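Local coordinates for protein pectate lyase/Amb allergen (Acidovorax citrulli, PDB 4HWV) that probably cleaves pectate by calcium-dependent elimination, as a secreted polysaccharide lyase of family 1 that binds a calcium ion on its right-handed parallel beta-helix, at residues A147-Q155 / A205-D213; S217-E225 / T265-H276. All blocks are in the same frame, centred on the assembly; numbering follows the deposited sequence.

Interactions 1 and 2 touch each other on the same side of the chain's centre, their own centres about 15 Å apart. Interaction 1 sets the loop 205-213 against helix 143-159; interaction 2 lays 217-225 along 265-276. The short antiparallel strands 211-213 and 221-223 join them, with Asp213 N 2.9 Å from Arg221 O, and Asp207 O receives His276 ND1 at 2.8 Å. Both contacts approach the calcium site formed by Asp227, Asp278 and Asp282: the side chain of Asp207 lies about 10 Å from the ion and that of Ser224 about 9 Å. The pair illustrates how excursions from a solenoid can be tied together beside its metal site.

Interaction 1: A147-Q155 / A205-D213; sequences ARACAAELQ and AFDDFPQWD
Arg148 and Gln155 both hold CG anti to the backbone nitrogen (chi1 -178° for Gln155), a torsion that carries the guanidinium to Phe209 and the Gln155 amide to Asp208 of the facing loop. Phe209 turns CG beside its own nitrogen, chi1 -62°, which brings its ring against the helix surface at Ala151. There Ala151 CB sits over the centre of one face, 3.6 Å from the ring centroid, in a CH-pi contact, while Ala152 CB packs on Phe209 CB. Arg148 and Phe209 run antiparallel alongside each other, guanidinium and ring planes 49° apart; the arginine chain bends at CG-CD, bringing NH1 to Phe209 O at 2.8 Å, a bond somewhat bent at the hydrogen. Gln211 crosses the arginine at about a right angle and rests its CB over one guanidinium face, 3.7 Å from Arg148 CZ. Glu145 OE2, in the same helix, forms a salt bridge with Arg148 NH2 and accepts a hydrogen bond from Gln211 NE2.

At the other end, the amide of Gln155 lies nearly coplanar with the carboxylate of Asp208 and grips that residue twice. Asp208 N donates in the carbonyl plane to a lone pair of Gln155 OE1 at 2.9 Å, and Gln155 NE2 gives a hydrogen bond to the anti lone pair of Asp208 OD2 at 3.0 Å. Asp207 OD1 accepts from Phe209 N at 2.8 Å, closing an Asx turn, and one water donates to both Gln155 OE1 and Asp207 OD1.

The contact thus fastens helix 143-159, itself tied to Cys108 through Cys150, onto a loop leaving the parallel beta-helix. Two bonds to Asp208, one from the water and one to Asn90 OD1 should fix the rotation of the Gln155 amide, and the buried Asp207, satisfied by backbone N-H groups of Phe209 and Glu225 and by water, can probably keep its negative charge.

Interaction 2: S217-E225 / T265-H276; sequences SSDGRWNSE and TDYSGGDFKVQH
Trp222 meets the loop 265-276 closely: Val274 runs alongside the indole in the same direction and sets CG2 over one face, 3.9 Å from the centroid of the five-membered ring in a CH-pi contact. Lys273 O approaches Trp222 CD1 at 3.3 Å, and Phe272 O reaches the indole near its plane. Further along, Ser224 has OG anti to its carbonyl carbon, chi1 -77°, and donates to a lone pair of Gln275 O in the carbonyl plane at 2.6 Å. Toward the opposite end of 217-225, Tyr267 OH donates to a lone pair of Asp219 O at 2.7 Å. The ring of Phe272 is sandwiched within its own segment by Tyr267 CD1 and Asp271 CB, and turns its edge to Gly220 O.

In the fold, the strand 221-223 pairs antiparallel with 211-213, a short hairpin projecting from the right-handed parallel beta-helix of the polysaccharide lyase 1 family, and 265-276 lies along it. A water between 217-225 and 265-276 accepts a hydrogen bond from Trp222 N and donates to Asp271 O and Lys273 O.

Toward the exposed Asp271 the contact loosens. The Arg221 guanidinium and the Asp271 carboxylate are stacked rather than aligned, planes 19° apart, leaving NH2 a long 3.9 Å from OD2, an attraction of charges without a directed N-H. Arg221 NH1 instead bonds Gly220 O at 2.9 Å, and gives a hydrogen bond to a water that donates to both Asp219 OD2 and Asp271 OD2. Another water links Asp219 OD1 to Thr265 OG1, whose direct separation is 3.8 Å.

Interaction 1: A147-Q155 / A205-D213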
loop_
_atom_site.group_PDB
_atom_site.type_symbol
_atom_site.label_atom_id
_atom_site.label_comp_id
_atom_site.label_asym_id
_atom_site.label_seq_id
_atom_site.Cartn_x
_atom_site.Cartn_y
_atom_site.Cartn_z
ATOM N N ALA A 147 6.067 23.533 -17.339
ATOM C CA ALA A 147 5.030 22.560 -17.652
ATOM C C ALA A 147 4.644 21.730 -16.417
ATOM O O ALA A 147 3.450 21.537 -16.137
ATOM C CB ALA A 147 5.447 21.674 -18.806
ATOM N N ARG A 148 5.647 21.277 -15.658
ATOM C CA ARG A 148 5.367 20.597 -14.399
ATOM C C ARG A 148 4.524 21.490 -13.495
ATOM O O ARG A 148 3.530 21.039 -12.923
ATOM C CB ARG A 148 6.655 20.208 -13.668
ATOM C CG ARG A 148 6.378 19.432 -12.380
ATOM C CD ARG A 148 7.533 19.547 -11.373
ATOM N NE ARG A 148 7.703 20.934 -10.945
ATOM C CZ ARG A 148 6.910 21.547 -10.071
ATOM N NH1 ARG A 148 5.927 20.886 -9.457
ATOM N NH2 ARG A 148 7.117 22.823 -9.801
ATOM N N ALA A 149 4.920 22.759 -13.366
ATOM C CA ALA A 149 4.199 23.670 -12.485
ATOM C C ALA A 149 2.737 23.832 -12.912
ATOM O O ALA A 149 1.854 23.938 -12.064
ATOM C CB ALA A 149 4.907 25.024 -12.403
ATOM N N CYS A 150 2.474 23.848 -14.218
ATOM C CA CYS A 150 1.096 23.898 -14.733
ATOM C C CYS A 150 0.291 22.708 -14.249
ATOM O O CYS A 150 -0.846 22.858 -13.811
ATOM C CB CYS A 150 1.083 23.859 -16.266
ATOM S SG CYS A 150 1.515 25.401 -17.083
ATOM N N ALA A 151 0.862 21.513 -14.391
ATOM C CA ALA A 151 0.148 20.305 -14.008
ATOM C C ALA A 151 -0.053 20.258 -12.496
ATOM O O ALA A 151 -1.128 19.907 -12.025
ATOM C CB ALA A 151 0.888 19.068 -14.517
ATOM N N ALA A 152 0.977 20.637 -11.753
ATOM C CA ALA A 152 0.915 20.626 -10.287
ATOM C C ALA A 152 -0.109 21.620 -9.774
ATOM O O ALA A 152 -0.753 21.376 -8.758
ATOM C CB ALA A 152 2.291 20.941 -9.693
ATOM N N GLU A 153 -0.217 22.766 -10.445
ATOM C CA GLU A 153 -1.172 23.786 -10.037
ATOM C C GLU A 153 -2.610 23.298 -10.165
ATOM O O GLU A 153 -3.441 23.572 -9.298
ATOM C CB GLU A 153 -0.980 25.066 -10.841
ATOM C CG GLU A 153 -1.912 26.178 -10.388
ATOM C CD GLU A 153 -1.587 26.658 -9.001
ATOM O OE1 GLU A 153 -0.394 26.673 -8.620
ATOM O OE2 GLU A 153 -2.525 27.021 -8.285
ATOM N N LEU A 154 -2.910 22.582 -11.248
ATOM C CA LEU A 154 -4.236 21.981 -11.396
ATOM C C LEU A 154 -4.453 20.919 -10.314
ATOM O O LEU A 154 -5.500 20.909 -9.681
ATOM C CB LEU A 154 -4.433 21.408 -12.809
ATOM C CG LEU A 154 -5.795 20.740 -13.065
ATOM C CD1 LEU A 154 -6.952 21.695 -12.753
ATOM C CD2 LEU A 154 -5.897 20.231 -14.492
ATOM N N GLN A 155 -3.474 20.049 -10.063
ATOM C CA GLN A 155 -3.658 19.079 -8.985
ATOM C C GLN A 155 -3.894 19.761 -7.637
ATOM O O GLN A 155 -4.759 19.334 -6.876
ATOM C CB GLN A 155 -2.492 18.059 -8.914
ATOM C CG GLN A 155 -2.722 17.019 -7.817
ATOM C CD GLN A 155 -1.822 15.809 -7.920
ATOM O OE1 GLN A 155 -0.611 15.949 -8.083
ATOM N NE2 GLN A 155 -2.411 14.617 -7.863
ATOM N N ALA A 205 -1.669 11.566 0.844
ATOM C CA ALA A 205 -1.735 12.852 0.155
ATOM C C ALA A 205 -0.565 12.895 -0.820
ATOM O O ALA A 205 0.546 13.281 -0.461
ATOM C CB ALA A 205 -1.670 13.999 1.158
ATOM N N PHE A 206 -0.827 12.450 -2.041
ATOM C CA PHE A 206 0.216 12.119 -3.017
ATOM C C PHE A 206 0.312 13.214 -4.071
ATOM O O PHE A 206 -0.686 13.620 -4.680
ATOM C CB PHE A 206 -0.175 10.798 -3.685
ATOM C CG PHE A 206 0.913 10.163 -4.516
ATOM C CD1 PHE A 206 1.732 9.174 -3.972
ATOM C CD2 PHE A 206 1.092 10.535 -5.854
ATOM C CE1 PHE A 206 2.716 8.555 -4.740
ATOM C CE2 PHE A 206 2.076 9.920 -6.641
ATOM C CZ PHE A 206 2.895 8.929 -6.080
ATOM N N ASP A 207 1.525 13.698 -4.284
ATOM C CA ASP A 207 1.795 14.739 -5.273
ATOM C C ASP A 207 2.364 14.052 -6.502
ATOM O O ASP A 207 3.449 13.466 -6.456
ATOM C CB ASP A 207 2.813 15.713 -4.659
ATOM C CG ASP A 207 3.071 16.936 -5.500
ATOM O OD1 ASP A 207 2.870 16.909 -6.737
ATOM O OD2 ASP A 207 3.498 17.955 -4.902
ATOM N N ASP A 208 1.620 14.110 -7.603
ATOM C CA ASP A 208 2.069 13.505 -8.847
ATOM C C ASP A 208 3.127 14.301 -9.586
ATOM O O ASP A 208 3.653 13.812 -10.581
ATOM C CB ASP A 208 0.875 13.267 -9.755
ATOM C CG ASP A 208 0.127 12.029 -9.362
ATOM O OD1 ASP A 208 0.698 10.922 -9.501
ATOM O OD2 ASP A 208 -1.013 12.150 -8.907
ATOM N N PHE A 209 3.433 15.502 -9.086
ATOM C CA PHE A 209 4.366 16.408 -9.767
ATOM C C PHE A 209 5.384 16.999 -8.796
ATOM O O PHE A 209 5.496 18.220 -8.666
ATOM C CB PHE A 209 3.574 17.481 -10.526
ATOM C CG PHE A 209 2.693 16.883 -11.583
ATOM C CD1 PHE A 209 3.250 16.462 -12.792
ATOM C CD2 PHE A 209 1.337 16.672 -11.352
ATOM C CE1 PHE A 209 2.470 15.839 -13.746
ATOM C CE2 PHE A 209 0.552 16.047 -12.315
ATOM C CZ PHE A 209 1.124 15.628 -13.513
ATOM N N PRO A 210 6.153 16.132 -8.113
ATOM C CA PRO A 210 7.192 16.658 -7.219
ATOM C C PRO A 210 8.210 17.480 -7.996
ATOM O O PRO A 210 8.461 17.217 -9.181
ATOM C CB PRO A 210 7.840 15.388 -6.655
ATOM C CG PRO A 210 7.596 14.370 -7.711
ATOM C CD PRO A 210 6.240 14.668 -8.260
ATOM N N GLN A 211 8.790 18.467 -7.326
ATOM C CA GLN A 211 9.751 19.350 -7.941
ATOM C C GLN A 211 11.136 18.958 -7.487
ATOM O O GLN A 211 11.359 18.700 -6.308
ATOM C CB GLN A 211 9.484 20.784 -7.505
ATOM C CG GLN A 211 10.430 21.813 -8.131
ATOM C CD GLN A 211 10.347 23.143 -7.408
ATOM O OE1 GLN A 211 10.589 23.212 -6.196
ATOM N NE2 GLN A 211 9.983 24.202 -8.136
ATOM N N TRP A 212 12.076 18.941 -8.426
ATOM C CA TRP A 212 13.476 18.798 -8.052
ATOM C C TRP A 212 14.043 20.179 -7.712
ATOM O O TRP A 212 13.986 21.093 -8.535
ATOM C CB TRP A 212 14.286 18.158 -9.178
ATOM C CG TRP A 212 15.760 18.109 -8.905
ATOM C CD1 TRP A 212 16.733 18.817 -9.554
ATOM C CD2 TRP A 212 16.443 17.295 -7.930
ATOM N NE1 TRP A 212 17.971 18.513 -9.031
ATOM C CE2 TRP A 212 17.825 17.574 -8.045
ATOM C CE3 TRP A 212 16.020 16.360 -6.972
ATOM C CZ2 TRP A 212 18.783 16.966 -7.228
ATOM C CZ3 TRP A 212 16.972 15.748 -6.165
ATOM C CH2 TRP A 212 18.349 16.062 -6.296
ATOM N N ASP A 213 14.541 20.352 -6.496
ATOM C CA ASP A 213 15.176 21.614 -6.136
ATOM C C ASP A 213 16.658 21.330 -5.973
ATOM O O ASP A 213 17.068 20.797 -4.942
ATOM C CB ASP A 213 14.611 22.188 -4.836
ATOM C CG ASP A 213 15.270 23.510 -4.446
ATOM O OD1 ASP A 213 16.266 23.948 -5.079
ATOM O OD2 ASP A 213 14.782 24.131 -3.483
HETATM O O HOH W 1 0.838 18.273 -7.873
#

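Interaction 2: S217-E225 / T265-H276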
loop_
_atom_site.group_PDB
_atom_site.type_symbol
_atom_site.label_atom_id
_atom_site.label_comp_id
_atom_site.label_asym_id
_atom_site.label_seq_id
_atom_site.Cartn_x
_atom_site.Cartn_y
_atom_site.Cartn_z
ATOM N N SER A 217 19.219 21.548 0.582
ATOM C CA SER A 217 20.248 20.782 1.289
ATOM C C SER A 217 21.560 20.733 0.498
ATOM O O SER A 217 22.378 19.827 0.685
ATOM C CB SER A 217 19.751 19.381 1.654
ATOM O OG SER A 217 18.511 19.474 2.334
ATOM N N SER A 218 21.732 21.728 -0.375
ATOM C CA SER A 218 22.912 21.921 -1.235
ATOM C C SER A 218 23.066 20.916 -2.376
ATOM O O SER A 218 23.371 21.302 -3.508
ATOM C CB SER A 218 24.198 22.044 -0.412
ATOM O OG SER A 218 24.124 23.197 0.397
ATOM N N ASP A 219 22.849 19.637 -2.085
ATOM C CA ASP A 219 22.944 18.595 -3.104
ATOM C C ASP A 219 21.648 18.416 -3.870
ATOM O O ASP A 219 21.638 17.821 -4.940
ATOM C CB ASP A 219 23.297 17.258 -2.459
ATOM C CG ASP A 219 24.675 17.245 -1.858
ATOM O OD1 ASP A 219 25.576 17.924 -2.391
ATOM O OD2 ASP A 219 24.842 16.545 -0.850
ATOM N N GLY A 220 20.544 18.902 -3.309
ATOM C CA GLY A 220 19.251 18.778 -3.961
ATOM C C GLY A 220 18.298 17.768 -3.341
ATOM O O GLY A 220 18.707 16.757 -2.753
ATOM N N ARG A 221 17.003 18.053 -3.469
ATOM C CA ARG A 221 15.967 17.143 -2.992
ATOM C C ARG A 221 14.763 17.248 -3.885
ATOM O O ARG A 221 14.505 18.302 -4.477
ATOM C CB ARG A 221 15.491 17.522 -1.584
ATOM C CG ARG A 221 16.536 17.409 -0.490
ATOM C CD ARG A 221 16.873 15.948 -0.163
ATOM N NE ARG A 221 17.746 15.810 1.005
ATOM C CZ ARG A 221 19.074 15.821 0.962
ATOM N NH1 ARG A 221 19.701 15.963 -0.196
ATOM N NH2 ARG A 221 19.776 15.689 2.089
ATOM N N TRP A 222 14.000 16.158 -3.953
ATOM C CA TRP A 222 12.640 16.204 -4.496
ATOM C C TRP A 222 11.683 16.605 -3.391
ATOM O O TRP A 222 11.723 16.026 -2.317
ATOM C CB TRP A 222 12.227 14.823 -4.998
ATOM C CG TRP A 222 12.913 14.388 -6.279
ATOM C CD1 TRP A 222 14.031 13.596 -6.387
ATOM C CD2 TRP A 222 12.527 14.719 -7.624
ATOM N NE1 TRP A 222 14.356 13.428 -7.713
ATOM C CE2 TRP A 222 13.464 14.110 -8.493
ATOM C CE3 TRP A 222 11.486 15.475 -8.176
ATOM C CZ2 TRP A 222 13.357 14.187 -9.877
ATOM C CZ3 TRP A 222 11.399 15.576 -9.555
ATOM C CH2 TRP A 222 12.336 14.938 -10.390
ATOM N N ASN A 223 10.802 17.558 -3.676
ATOM C CA ASN A 223 9.824 17.992 -2.688
ATOM C C ASN A 223 8.430 17.978 -3.260
ATOM O O ASN A 223 8.225 18.311 -4.437
ATOM C CB ASN A 223 10.123 19.404 -2.189
ATOM C CG ASN A 223 11.452 19.491 -1.450
ATOM O OD1 ASN A 223 11.655 18.856 -0.404
ATOM N ND2 ASN A 223 12.354 20.298 -1.967
ATOM N N SER A 224 7.474 17.644 -2.392
ATOM C CA SER A 224 6.055 17.624 -2.720
ATOM C C SER A 224 5.284 18.570 -1.817
ATOM O O SER A 224 5.804 19.068 -0.810
ATOM C CB SER A 224 5.519 16.200 -2.622
ATOM O OG SER A 224 5.901 15.445 -3.761
ATOM N N GLU A 225 4.037 18.823 -2.184
ATOM C CA GLU A 225 3.300 19.953 -1.638
ATOM C C GLU A 225 2.107 19.626 -0.744
ATOM O O GLU A 225 1.564 20.539 -0.114
ATOM C CB GLU A 225 2.813 20.826 -2.801
ATOM C CG GLU A 225 3.945 21.474 -3.584
ATOM C CD GLU A 225 4.702 22.480 -2.755
ATOM O OE1 GLU A 225 4.018 23.304 -2.121
ATOM O OE2 GLU A 225 5.968 22.448 -2.742
ATOM N N THR A 265 29.083 13.161 -5.243
ATOM C CA THR A 265 27.833 12.669 -4.684
ATOM C C THR A 265 27.223 11.599 -5.575
ATOM O O THR A 265 26.999 11.819 -6.762
ATOM C CB THR A 265 26.828 13.820 -4.459
ATOM O OG1 THR A 265 27.341 14.676 -3.430
ATOM C CG2 THR A 265 25.462 13.296 -4.039
ATOM N N ASP A 266 26.993 10.424 -5.001
ATOM C CA ASP A 266 26.262 9.366 -5.673
ATOM C C ASP A 266 24.781 9.738 -5.645
ATOM O O ASP A 266 24.100 9.586 -4.618
ATOM C CB ASP A 266 26.502 8.036 -4.956
ATOM C CG ASP A 266 25.788 6.863 -5.614
ATOM O OD1 ASP A 266 24.884 7.075 -6.442
ATOM O OD2 ASP A 266 26.132 5.702 -5.293
ATOM N N TYR A 267 24.288 10.213 -6.782
ATOM C CA TYR A 267 22.906 10.665 -6.876
ATOM C C TYR A 267 21.848 9.579 -6.907
ATOM O O TYR A 267 20.661 9.892 -6.896
ATOM C CB TYR A 267 22.721 11.712 -7.979
ATOM C CG TYR A 267 23.045 13.103 -7.465
ATOM C CD1 TYR A 267 22.123 13.805 -6.696
ATOM C CD2 TYR A 267 24.267 13.703 -7.730
ATOM C CE1 TYR A 267 22.398 15.071 -6.212
ATOM C CE2 TYR A 267 24.573 14.977 -7.246
ATOM C CZ TYR A 267 23.628 15.659 -6.493
ATOM O OH TYR A 267 23.902 16.927 -6.024
ATOM N N SER A 268 22.263 8.312 -6.889
ATOM C CA SER A 268 21.306 7.212 -6.721
ATOM C C SER A 268 20.908 6.960 -5.267
ATOM O O SER A 268 20.028 6.150 -4.999
ATOM C CB SER A 268 21.828 5.916 -7.335
ATOM O OG SER A 268 22.860 5.363 -6.540
ATOM N N GLY A 269 21.541 7.657 -4.330
ATOM C CA GLY A 269 21.274 7.433 -2.922
ATOM C C GLY A 269 19.879 7.828 -2.457
ATOM O O GLY A 269 19.178 8.618 -3.113
ATOM N N GLY A 270 19.491 7.301 -1.294
ATOM C CA GLY A 270 18.167 7.538 -0.732
ATOM C C GLY A 270 17.816 8.983 -0.447
ATOM O O GLY A 270 16.629 9.327 -0.444
ATOM N N ASP A 271 18.818 9.838 -0.228
ATOM C CA ASP A 271 18.573 11.279 -0.054
ATOM C C ASP A 271 17.779 11.814 -1.254
ATOM O O ASP A 271 17.056 12.803 -1.147
ATOM C CB ASP A 271 19.889 12.092 0.007
ATOM C CG ASP A 271 20.615 12.008 1.342
ATOM O OD1 ASP A 271 20.012 11.580 2.343
ATOM O OD2 ASP A 271 21.809 12.415 1.384
ATOM N N PHE A 272 17.938 11.161 -2.400
ATOM C CA PHE A 272 17.453 11.680 -3.670
ATOM C C PHE A 272 16.235 10.914 -4.186
ATOM O O PHE A 272 15.889 11.003 -5.363
ATOM C CB PHE A 272 18.624 11.714 -4.666
ATOM C CG PHE A 272 19.849 12.359 -4.070
ATOM C CD1 PHE A 272 19.827 13.698 -3.722
ATOM C CD2 PHE A 272 21.000 11.620 -3.804
ATOM C CE1 PHE A 272 20.929 14.299 -3.140
ATOM C CE2 PHE A 272 22.101 12.225 -3.229
ATOM C CZ PHE A 272 22.058 13.571 -2.884
ATOM N N LYS A 273 15.555 10.201 -3.280
ATOM C CA LYS A 273 14.311 9.523 -3.637
ATOM C C LYS A 273 13.301 10.542 -4.172
ATOM O O LYS A 273 13.336 11.734 -3.808
ATOM C CB LYS A 273 13.708 8.803 -2.426
ATOM C CG LYS A 273 13.210 9.741 -1.327
ATOM C CD LYS A 273 12.638 8.987 -0.136
ATOM C CE LYS A 273 13.770 8.365 0.669
ATOM N NZ LYS A 273 13.271 7.447 1.699
ATOM N N VAL A 274 12.401 10.082 -5.038
ATOM C CA VAL A 274 11.371 10.963 -5.541
ATOM C C VAL A 274 10.238 10.964 -4.522
ATOM O O VAL A 274 9.366 10.097 -4.513
ATOM C CB VAL A 274 10.880 10.524 -6.924
ATOM C CG1 VAL A 274 9.842 11.494 -7.453
ATOM C CG2 VAL A 274 12.043 10.436 -7.936
ATOM N N GLN A 275 10.277 11.972 -3.662
ATOM C CA GLN A 275 9.354 12.108 -2.541
ATOM C C GLN A 275 8.028 12.690 -3.014
ATOM O O GLN A 275 7.976 13.843 -3.439
ATOM C CB GLN A 275 9.999 13.017 -1.488
ATOM C CG GLN A 275 9.144 13.302 -0.261
ATOM C CD GLN A 275 8.652 12.031 0.408
ATOM O OE1 GLN A 275 7.552 11.540 0.118
ATOM N NE2 GLN A 275 9.469 11.480 1.310
ATOM N N HIS A 276 6.982 11.868 -2.955
ATOM C CA HIS A 276 5.651 12.264 -3.377
ATOM C C HIS A 276 4.760 12.743 -2.226
ATOM O O HIS A 276 3.609 13.138 -2.455
ATOM C CB HIS A 276 4.963 11.085 -4.070
ATOM C CG HIS A 276 5.574 10.716 -5.389
ATOM N ND1 HIS A 276 5.242 11.341 -6.575
ATOM C CD2 HIS A 276 6.471 9.752 -5.714
ATOM C CE1 HIS A 276 5.930 10.795 -7.565
ATOM N NE2 HIS A 276 6.684 9.831 -7.067
HETATM O O HOH W 2 22.445 15.429 0.422
HETATM O O HOH W 3 28.047 16.845 -2.526
HETATM O O HOH W 4 16.121 11.228 -8.114
HETATM O O HOH W 5 14.822 13.714 -2.537
#